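Local coordinates for BPT4 GENE 59 helicase assembly protein (Enterobacteria phage T4, PDB 1C1K) that loads the replicative helicase onto forked DNA coated by the single-stranded DNA-binding protein during phage replication, recombination and repair, at residues Y23-Q28 against Y34-Y39; I170-D175 against A192-L197; I156-F161 against N184-K189. All coordinates share one frame; numbering follows the deposited sequence.

Interaction 1: Y23-Q28 against Y34-Y39; sequences YLMIKQ and YDVIKY
M25 and Q28, one helical turn apart on helix 16-30, meet a chain that has just left that helix, turns back past its last turns as far as V36 and then veers off, with CA atoms 5.4 Å apart at Q28 and Y34 and 6.9 Å at M25 and V36. The backbones are joined by a weak bond, Y34 N to Q28 O at 3.4 Å, bent to 126° at the hydrogen. Beside it the two CB atoms of Q28 and Y34 touch at 3.9 Å. The M25 side chain starts between its own backbone N and carbonyl carbon (chi1 76°) and bends again at the thioether, which carries its methyl to the loop: CE lies 3.7 Å from Y34 CE2 and 3.8 Å from V36 CG1. The arrangement is a helix followed by an Asx turn, in which D35 OD1 accepts from the backbone N of I37 and, in a straighter bond, from K38 N, both on the same face of the carboxylate. The turn accompanies helical backbone angles at 36-38, and V36 points toward the helix. Y39 CD1 lies over one face of the Y34 ring, toward its rim, M25 CE approaches that ring obliquely, and the Y34 hydroxyl is bonded to C42 O.

Interaction 2: I170-D175 against A192-L197; sequences IIDKHD and AYRKIL
R194 of helix 181-196 reaches across to I171 and D172 in the first turn of helix 170-177, an interhelical salt bridge within the largely helical C-terminal part of the protein. From CB the chain runs out extended, CG anti to the backbone N (chi1 179°), as far as CD, where it brushes the I171 methyl CD1 at 4.2 Å. A bend at chi3 (67°) then turns the guanidinium so that this same methyl lies over one of its faces, while I171 CB stands 3.9 Å from NH1. The two terminal nitrogens do different work. NH2 gives D172 OD2 a nearly straight bond of 3.0 Å, in the guanidinium plane and on the syn side of the carboxylate, although the two flat groups are turned 78° apart. NH1 adds only a weak hydrogen bond of 3.5 Å to the same OD2 of D172. Its principal partner is D165 of helix 158-168, whose other carboxylate oxygen accepts from I171 N; one aspartate thus ties the arginine to the start of the helix it faces. A water completes the link, accepting from R194 NH1 and from D172 N, each at 2.9 Å.

Interaction 3: I156-F161 against N184-K189; sequences ISFETF and NNYSIK
F158 and Y186 meet by their rims, neither ring stacking on the other: the planes differ by 16°, the centroids stand 5.9 Å apart, and the two side chains cross at about a right angle. The point of contact is the far end of the phenylalanine, where CZ lies 3.6 Å from CD2 of Y186 and CE1 approaches Y186 CE2 at 4.1 Å. F158 thus leads with its tip, whereas Y186 offers the side of its ring. Both chi1 angles, -93° for F158 and -96° for Y186, are turned clearly off the staggered position, a departure that accompanies the fit of the two rings. On another part of the F158 rim, CE2 rests 4.1 Å from K189 CB, one helical turn beyond Y186. Two helices of the C-terminal part are joined here, 158-168 by its first turn and 181-196 by its middle. S157 is the N-cap of the former, its OG accepting from T160 N at 3.2 Å, and F158 is the residue that follows the cap. The K189 chain starts toward F158 but bends at chi2, and its charged end turns off to a cation-pi contact with W86. Y186 meets W86 edge-to-face as well, and has a second such partner in F148, while L190 and Y193 of its own helix also touch F158.

In the fold
Along the chain interaction 1 closes before the other two open, whereas interactions 2 and 3 alternate their segments. Interactions 2 and 3 share helix 181-196, which faces helix 170-177 in interaction 2 and helix 158-168 in interaction 3; their centres lie 8 Å apart, and they touch through Y193 with E159 and D175 with S187. Interaction 1 lies in the N-terminal part of the chain, its centre about 16 Å from that of interaction 2 and 18 Å from that of interaction 3. It touches interaction 2 through a salt bridge from D35 to K195 and the packing of V36 and I37 on I196. The C-terminal turns of helix 181-196 thus help to hold the two parts together, consistent with the two-domain fold of this helicase loader.

Interaction 1: Y23-Q28 against Y34-Y39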
loop_
_atom_site.group_PDB
_atom_site.type_symbol
_atom_site.label_atom_id
_atom_site.label_comp_id
_atom_site.label_asym_id
_atom_site.label_seq_id
_atom_site.Cartn_x
_atom_site.Cartn_y
_atom_site.Cartn_z
ATOM N N TYR A 23 4.131 15.491 -0.340
ATOM C CA TYR A 23 5.029 14.360 -0.167
ATOM C C TYR A 23 5.263 14.074 1.315
ATOM O O TYR A 23 5.163 12.927 1.758
ATOM C CB TYR A 23 6.376 14.636 -0.841
ATOM C CG TYR A 23 7.508 13.795 -0.293
ATOM C CD1 TYR A 23 7.535 12.414 -0.486
ATOM C CD2 TYR A 23 8.546 14.376 0.428
ATOM C CE1 TYR A 23 8.575 11.635 0.030
ATOM C CE2 TYR A 23 9.585 13.609 0.946
ATOM C CZ TYR A 23 9.592 12.243 0.744
ATOM O OH TYR A 23 10.618 11.485 1.265
ATOM N N LEU A 24 5.576 15.120 2.078
ATOM C CA LEU A 24 5.847 14.971 3.505
ATOM C C LEU A 24 4.659 14.417 4.276
ATOM O O LEU A 24 4.826 13.566 5.148
ATOM C CB LEU A 24 6.280 16.310 4.120
ATOM C CG LEU A 24 7.053 16.181 5.440
ATOM C CD1 LEU A 24 8.349 15.423 5.213
ATOM C CD2 LEU A 24 7.361 17.563 6.002
ATOM N N MET A 25 3.460 14.895 3.968
ATOM C CA MET A 25 2.280 14.406 4.662
ATOM C C MET A 25 2.035 12.935 4.335
ATOM O O MET A 25 1.684 12.165 5.217
ATOM C CB MET A 25 1.057 15.257 4.311
ATOM C CG MET A 25 0.437 15.006 2.949
ATOM S SD MET A 25 -1.136 15.896 2.781
ATOM C CE MET A 25 -1.724 15.844 4.444
ATOM N N ILE A 26 2.233 12.538 3.081
ATOM C CA ILE A 26 2.024 11.143 2.707
ATOM C C ILE A 26 3.130 10.270 3.299
ATOM O O ILE A 26 2.884 9.141 3.721
ATOM C CB ILE A 26 1.961 10.981 1.162
ATOM C CG1 ILE A 26 0.707 11.689 0.639
ATOM C CG2 ILE A 26 1.927 9.483 0.773
ATOM C CD1 ILE A 26 0.648 11.845 -0.878
ATOM N N LYS A 27 4.344 10.806 3.353
ATOM C CA LYS A 27 5.470 10.070 3.916
ATOM C C LYS A 27 5.205 9.778 5.390
ATOM O O LYS A 27 5.389 8.654 5.858
ATOM C CB LYS A 27 6.759 10.880 3.781
ATOM C CG LYS A 27 8.005 10.162 4.285
ATOM C CD LYS A 27 9.168 11.132 4.420
ATOM C CE LYS A 27 10.459 10.406 4.740
ATOM N NZ LYS A 27 11.409 11.314 5.434
ATOM N N GLN A 28 4.762 10.792 6.120
ATOM C CA GLN A 28 4.489 10.622 7.539
ATOM C C GLN A 28 3.302 9.688 7.750
ATOM O O GLN A 28 3.275 8.899 8.692
ATOM C CB GLN A 28 4.244 11.989 8.179
ATOM C CG GLN A 28 5.516 12.823 8.247
ATOM C CD GLN A 28 5.265 14.262 8.637
ATOM O OE1 GLN A 28 6.132 15.127 8.462
ATOM N NE2 GLN A 28 4.079 14.533 9.170
ATOM N N TYR A 34 1.089 10.288 10.834
ATOM C CA TYR A 34 0.039 11.222 10.463
ATOM C C TYR A 34 -1.099 10.412 9.862
ATOM O O TYR A 34 -0.945 9.221 9.601
ATOM C CB TYR A 34 0.569 12.225 9.432
ATOM C CG TYR A 34 -0.211 13.515 9.349
ATOM C CD1 TYR A 34 -0.223 14.413 10.415
ATOM C CD2 TYR A 34 -0.910 13.858 8.192
ATOM C CE1 TYR A 34 -0.905 15.623 10.330
ATOM C CE2 TYR A 34 -1.601 15.070 8.095
ATOM C CZ TYR A 34 -1.589 15.946 9.167
ATOM O OH TYR A 34 -2.235 17.158 9.076
ATOM N N ASP A 35 -2.239 11.055 9.656
ATOM C CA ASP A 35 -3.400 10.401 9.068
ATOM C C ASP A 35 -4.009 11.393 8.095
ATOM O O ASP A 35 -4.776 12.274 8.492
ATOM C CB ASP A 35 -4.417 10.039 10.149
ATOM C CG ASP A 35 -5.529 9.140 9.631
ATOM O OD1 ASP A 35 -5.816 9.157 8.415
ATOM O OD2 ASP A 35 -6.122 8.412 10.449
ATOM N N VAL A 36 -3.661 11.255 6.820
ATOM C CA VAL A 36 -4.164 12.172 5.806
ATOM C C VAL A 36 -5.682 12.202 5.694
ATOM O O VAL A 36 -6.251 13.190 5.233
ATOM C CB VAL A 36 -3.572 11.854 4.408
ATOM C CG1 VAL A 36 -2.079 12.104 4.411
ATOM C CG2 VAL A 36 -3.889 10.424 4.014
ATOM N N ILE A 37 -6.345 11.127 6.104
ATOM C CA ILE A 37 -7.797 11.094 6.025
ATOM C C ILE A 37 -8.370 11.868 7.201
ATOM O O ILE A 37 -9.292 12.664 7.044
ATOM C CB ILE A 37 -8.338 9.645 6.048
ATOM C CG1 ILE A 37 -7.747 8.844 4.877
ATOM C CG2 ILE A 37 -9.859 9.658 5.977
ATOM C CD1 ILE A 37 -7.914 9.496 3.511
ATOM N N LYS A 38 -7.812 11.642 8.382
ATOM C CA LYS A 38 -8.276 12.343 9.576
ATOM C C LYS A 38 -8.141 13.856 9.390
ATOM O O LYS A 38 -9.004 14.613 9.816
ATOM C CB LYS A 38 -7.461 11.890 10.798
ATOM C CG LYS A 38 -7.603 12.771 12.039
ATOM C CD LYS A 38 -6.843 12.167 13.219
ATOM C CE LYS A 38 -7.080 12.934 14.519
ATOM N NZ LYS A 38 -7.992 14.106 14.356
ATOM N N TYR A 39 -7.067 14.284 8.733
ATOM C CA TYR A 39 -6.812 15.705 8.529
ATOM C C TYR A 39 -7.156 16.216 7.139
ATOM O O TYR A 39 -6.753 17.316 6.757
ATOM C CB TYR A 39 -5.351 16.018 8.846
ATOM C CG TYR A 39 -5.027 15.873 10.314
ATOM C CD1 TYR A 39 -4.382 14.741 10.798
ATOM C CD2 TYR A 39 -5.387 16.863 11.225
ATOM C CE1 TYR A 39 -4.105 14.593 12.156
ATOM C CE2 TYR A 39 -5.116 16.728 12.584
ATOM C CZ TYR A 39 -4.477 15.591 13.040
ATOM O OH TYR A 39 -4.228 15.451 14.381
#

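Interaction 2: I170-D175 against A192-L197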
loop_
_atom_site.group_PDB
_atom_site.type_symbol
_atom_site.label_atom_id
_atom_site.label_comp_id
_atom_site.label_asym_id
_atom_site.label_seq_id
_atom_site.Cartn_x
_atom_site.Cartn_y
_atom_site.Cartn_z
ATOM N N ILE A 170 -6.950 -10.157 8.799
ATOM C CA ILE A 170 -5.578 -10.629 8.976
ATOM C C ILE A 170 -4.636 -9.698 9.736
ATOM O O ILE A 170 -3.916 -10.125 10.642
ATOM C CB ILE A 170 -4.917 -10.916 7.606
ATOM C CG1 ILE A 170 -5.678 -12.017 6.864
ATOM C CG2 ILE A 170 -3.469 -11.315 7.802
ATOM C CD1 ILE A 170 -5.442 -11.998 5.351
ATOM N N ILE A 171 -4.624 -8.428 9.348
ATOM C CA ILE A 171 -3.731 -7.452 9.956
ATOM C C ILE A 171 -3.916 -7.295 11.456
ATOM O O ILE A 171 -2.966 -7.461 12.223
ATOM C CB ILE A 171 -3.880 -6.062 9.281
ATOM C CG1 ILE A 171 -3.482 -6.153 7.803
ATOM C CG2 ILE A 171 -3.001 -5.035 9.992
ATOM C CD1 ILE A 171 -3.986 -4.981 6.941
ATOM N N ASP A 172 -5.135 -6.985 11.874
ATOM C CA ASP A 172 -5.412 -6.783 13.291
ATOM C C ASP A 172 -5.114 -8.021 14.129
ATOM O O ASP A 172 -4.568 -7.907 15.217
ATOM C CB ASP A 172 -6.857 -6.327 13.486
ATOM C CG ASP A 172 -7.112 -4.937 12.914
ATOM O OD1 ASP A 172 -8.282 -4.512 12.890
ATOM O OD2 ASP A 172 -6.140 -4.272 12.486
ATOM N N LYS A 173 -5.455 -9.200 13.617
ATOM C CA LYS A 173 -5.185 -10.440 14.346
ATOM C C LYS A 173 -3.682 -10.676 14.487
ATOM O O LYS A 173 -3.214 -11.145 15.520
ATOM C CB LYS A 173 -5.832 -11.625 13.634
ATOM C CG LYS A 173 -7.346 -11.605 13.693
ATOM C CD LYS A 173 -7.901 -13.000 13.873
ATOM C CE LYS A 173 -8.412 -13.559 12.559
ATOM N NZ LYS A 173 -8.233 -15.037 12.500
ATOM N N HIS A 174 -2.921 -10.357 13.446
ATOM C CA HIS A 174 -1.477 -10.523 13.503
ATOM C C HIS A 174 -0.915 -9.542 14.539
ATOM O O HIS A 174 -0.082 -9.904 15.372
ATOM C CB HIS A 174 -0.854 -10.241 12.127
ATOM C CG HIS A 174 -0.802 -11.435 11.218
ATOM N ND1 HIS A 174 -1.911 -12.199 10.924
ATOM C CD2 HIS A 174 0.223 -11.974 10.515
ATOM C CE1 HIS A 174 -1.572 -13.158 10.077
ATOM N NE2 HIS A 174 -0.283 -13.042 9.813
ATOM N N ASP A 175 -1.391 -8.300 14.481
ATOM C CA ASP A 175 -0.948 -7.245 15.391
ATOM C C ASP A 175 -1.153 -7.593 16.865
ATOM O O ASP A 175 -0.311 -7.273 17.705
ATOM C CB ASP A 175 -1.695 -5.942 15.089
ATOM C CG ASP A 175 -1.057 -5.143 13.969
ATOM O OD1 ASP A 175 -1.651 -4.117 13.574
ATOM O OD2 ASP A 175 0.027 -5.531 13.487
ATOM N N ALA A 192 -1.479 1.859 7.221
ATOM C CA ALA A 192 -1.504 3.202 6.651
ATOM C C ALA A 192 -2.187 3.188 5.282
ATOM O O ALA A 192 -3.049 4.021 5.000
ATOM C CB ALA A 192 -0.087 3.748 6.532
ATOM N N TYR A 193 -1.804 2.232 4.436
ATOM C CA TYR A 193 -2.385 2.113 3.100
ATOM C C TYR A 193 -3.868 1.744 3.203
ATOM O O TYR A 193 -4.694 2.209 2.425
ATOM C CB TYR A 193 -1.621 1.053 2.305
ATOM C CG TYR A 193 -1.825 1.069 0.794
ATOM C CD1 TYR A 193 -2.343 2.194 0.130
ATOM C CD2 TYR A 193 -1.493 -0.046 0.028
ATOM C CE1 TYR A 193 -2.522 2.194 -1.255
ATOM C CE2 TYR A 193 -1.668 -0.055 -1.355
ATOM C CZ TYR A 193 -2.182 1.063 -1.988
ATOM O OH TYR A 193 -2.362 1.031 -3.355
ATOM N N ARG A 194 -4.204 0.915 4.183
ATOM C CA ARG A 194 -5.591 0.512 4.374
ATOM C C ARG A 194 -6.484 1.729 4.647
ATOM O O ARG A 194 -7.646 1.755 4.255
ATOM C CB ARG A 194 -5.684 -0.507 5.525
ATOM C CG ARG A 194 -7.097 -1.001 5.838
ATOM C CD ARG A 194 -7.080 -2.169 6.837
ATOM N NE ARG A 194 -6.613 -1.765 8.163
ATOM C CZ ARG A 194 -6.594 -2.558 9.235
ATOM N NH1 ARG A 194 -7.016 -3.818 9.154
ATOM N NH2 ARG A 194 -6.151 -2.090 10.395
ATOM N N LYS A 195 -5.934 2.740 5.316
ATOM C CA LYS A 195 -6.696 3.949 5.629
ATOM C C LYS A 195 -7.094 4.740 4.383
ATOM O O LYS A 195 -8.164 5.351 4.342
ATOM C CB LYS A 195 -5.890 4.855 6.563
ATOM C CG LYS A 195 -5.829 4.346 7.998
ATOM C CD LYS A 195 -5.147 5.338 8.921
ATOM C CE LYS A 195 -5.178 4.835 10.361
ATOM N NZ LYS A 195 -5.695 5.866 11.303
ATOM N N ILE A 196 -6.237 4.737 3.367
ATOM C CA ILE A 196 -6.558 5.483 2.156
ATOM C C ILE A 196 -7.263 4.638 1.093
ATOM O O ILE A 196 -7.692 5.156 0.067
ATOM C CB ILE A 196 -5.296 6.137 1.542
ATOM C CG1 ILE A 196 -4.186 5.112 1.373
ATOM C CG2 ILE A 196 -4.813 7.270 2.440
ATOM C CD1 ILE A 196 -2.969 5.665 0.639
ATOM N N LEU A 197 -7.395 3.339 1.340
ATOM C CA LEU A 197 -8.071 2.470 0.384
ATOM C C LEU A 197 -9.534 2.315 0.762
ATOM O O LEU A 197 -9.855 1.989 1.902
ATOM C CB LEU A 197 -7.409 1.090 0.341
ATOM C CG LEU A 197 -6.096 0.949 -0.431
ATOM C CD1 LEU A 197 -5.536 -0.448 -0.212
ATOM C CD2 LEU A 197 -6.330 1.209 -1.915
HETATM O O HOH W 1 -7.409 -6.436 10.239
#

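Interaction 3: I156-F161 against N184-K189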
loop_
_atom_site.group_PDB
_atom_site.type_symbol
_atom_site.label_atom_id
_atom_site.label_comp_id
_atom_site.label_asym_id
_atom_site.label_seq_id
_atom_site.Cartn_x
_atom_site.Cartn_y
_atom_site.Cartn_z
ATOM N N ILE A 156 2.471 -11.736 -3.950
ATOM C CA ILE A 156 1.183 -11.054 -3.951
ATOM C C ILE A 156 1.445 -9.595 -3.608
ATOM O O ILE A 156 2.475 -9.266 -3.026
ATOM C CB ILE A 156 0.185 -11.666 -2.926
ATOM C CG1 ILE A 156 0.658 -11.421 -1.493
ATOM C CG2 ILE A 156 0.008 -13.154 -3.211
ATOM C CD1 ILE A 156 -0.319 -11.944 -0.443
ATOM N N SER A 157 0.517 -8.725 -3.977
ATOM C CA SER A 157 0.673 -7.295 -3.736
ATOM C C SER A 157 0.081 -6.805 -2.420
ATOM O O SER A 157 -0.637 -7.533 -1.727
ATOM C CB SER A 157 0.027 -6.520 -4.882
ATOM O OG SER A 157 -1.375 -6.701 -4.846
ATOM N N PHE A 158 0.389 -5.557 -2.082
ATOM C CA PHE A 158 -0.130 -4.947 -0.867
ATOM C C PHE A 158 -1.638 -4.800 -1.013
ATOM O O PHE A 158 -2.380 -4.988 -0.053
ATOM C CB PHE A 158 0.489 -3.561 -0.651
ATOM C CG PHE A 158 1.717 -3.570 0.214
ATOM C CD1 PHE A 158 2.946 -3.955 -0.307
ATOM C CD2 PHE A 158 1.647 -3.183 1.547
ATOM C CE1 PHE A 158 4.088 -3.953 0.485
ATOM C CE2 PHE A 158 2.782 -3.178 2.346
ATOM C CZ PHE A 158 4.006 -3.563 1.815
ATOM N N GLU A 159 -2.098 -4.465 -2.217
ATOM C CA GLU A 159 -3.530 -4.296 -2.441
ATOM C C GLU A 159 -4.260 -5.620 -2.215
ATOM O O GLU A 159 -5.350 -5.642 -1.643
ATOM C CB GLU A 159 -3.799 -3.761 -3.856
ATOM C CG GLU A 159 -3.317 -2.323 -4.082
ATOM C CD GLU A 159 -1.841 -2.248 -4.417
ATOM O OE1 GLU A 159 -1.230 -3.308 -4.672
ATOM O OE2 GLU A 159 -1.283 -1.133 -4.429
ATOM N N THR A 160 -3.658 -6.720 -2.663
ATOM C CA THR A 160 -4.264 -8.031 -2.477
ATOM C C THR A 160 -4.316 -8.355 -0.987
ATOM O O THR A 160 -5.342 -8.805 -0.483
ATOM C CB THR A 160 -3.469 -9.131 -3.208
ATOM O OG1 THR A 160 -3.768 -9.074 -4.606
ATOM C CG2 THR A 160 -3.839 -10.516 -2.670
ATOM N N PHE A 161 -3.218 -8.109 -0.285
ATOM C CA PHE A 161 -3.168 -8.375 1.150
ATOM C C PHE A 161 -4.270 -7.590 1.866
ATOM O O PHE A 161 -4.991 -8.130 2.713
ATOM C CB PHE A 161 -1.800 -7.979 1.716
ATOM C CG PHE A 161 -1.476 -8.627 3.039
ATOM C CD1 PHE A 161 -1.955 -8.088 4.233
ATOM C CD2 PHE A 161 -0.688 -9.780 3.090
ATOM C CE1 PHE A 161 -1.655 -8.687 5.461
ATOM C CE2 PHE A 161 -0.382 -10.388 4.314
ATOM C CZ PHE A 161 -0.868 -9.837 5.500
ATOM N N ASN A 184 5.874 -5.902 12.178
ATOM C CA ASN A 184 5.503 -4.541 12.550
ATOM C C ASN A 184 5.850 -3.534 11.455
ATOM O O ASN A 184 5.024 -2.696 11.102
ATOM C CB ASN A 184 6.195 -4.132 13.854
ATOM C CG ASN A 184 5.998 -2.655 14.179
ATOM O OD1 ASN A 184 4.868 -2.192 14.337
ATOM N ND2 ASN A 184 7.100 -1.911 14.275
ATOM N N ASN A 185 7.067 -3.611 10.924
ATOM C CA ASN A 185 7.494 -2.695 9.870
ATOM C C ASN A 185 6.514 -2.735 8.698
ATOM O O ASN A 185 6.135 -1.695 8.149
ATOM C CB ASN A 185 8.892 -3.067 9.379
ATOM C CG ASN A 185 9.914 -3.114 10.503
ATOM O OD1 ASN A 185 10.987 -3.704 10.354
ATOM N ND2 ASN A 185 9.592 -2.491 11.632
ATOM N N TYR A 186 6.110 -3.941 8.310
ATOM C CA TYR A 186 5.167 -4.100 7.208
ATOM C C TYR A 186 3.769 -3.671 7.646
ATOM O O TYR A 186 3.050 -3.010 6.898
ATOM C CB TYR A 186 5.124 -5.559 6.746
ATOM C CG TYR A 186 6.014 -5.862 5.563
ATOM C CD1 TYR A 186 7.328 -6.285 5.748
ATOM C CD2 TYR A 186 5.539 -5.738 4.258
ATOM C CE1 TYR A 186 8.152 -6.581 4.663
ATOM C CE2 TYR A 186 6.354 -6.031 3.166
ATOM C CZ TYR A 186 7.658 -6.452 3.377
ATOM O OH TYR A 186 8.463 -6.749 2.301
ATOM N N SER A 187 3.392 -4.048 8.863
ATOM C CA SER A 187 2.073 -3.721 9.385
ATOM C C SER A 187 1.815 -2.218 9.427
ATOM O O SER A 187 0.685 -1.766 9.213
ATOM C CB SER A 187 1.893 -4.310 10.781
ATOM O OG SER A 187 0.533 -4.258 11.154
ATOM N N ILE A 188 2.857 -1.446 9.712
ATOM C CA ILE A 188 2.702 -0.001 9.749
ATOM C C ILE A 188 2.259 0.464 8.361
ATOM O O ILE A 188 1.317 1.245 8.238
ATOM C CB ILE A 188 4.027 0.696 10.141
ATOM C CG1 ILE A 188 4.307 0.466 11.626
ATOM C CG2 ILE A 188 3.947 2.198 9.842
ATOM C CD1 ILE A 188 5.701 0.862 12.049
ATOM N N LYS A 189 2.925 -0.029 7.318
ATOM C CA LYS A 189 2.575 0.353 5.949
ATOM C C LYS A 189 1.209 -0.195 5.560
ATOM O O LYS A 189 0.416 0.487 4.918
ATOM C CB LYS A 189 3.620 -0.159 4.951
ATOM C CG LYS A 189 5.063 0.123 5.338
ATOM C CD LYS A 189 5.472 1.543 4.977
ATOM C CE LYS A 189 6.986 1.686 4.950
ATOM N NZ LYS A 189 7.638 0.360 4.758
#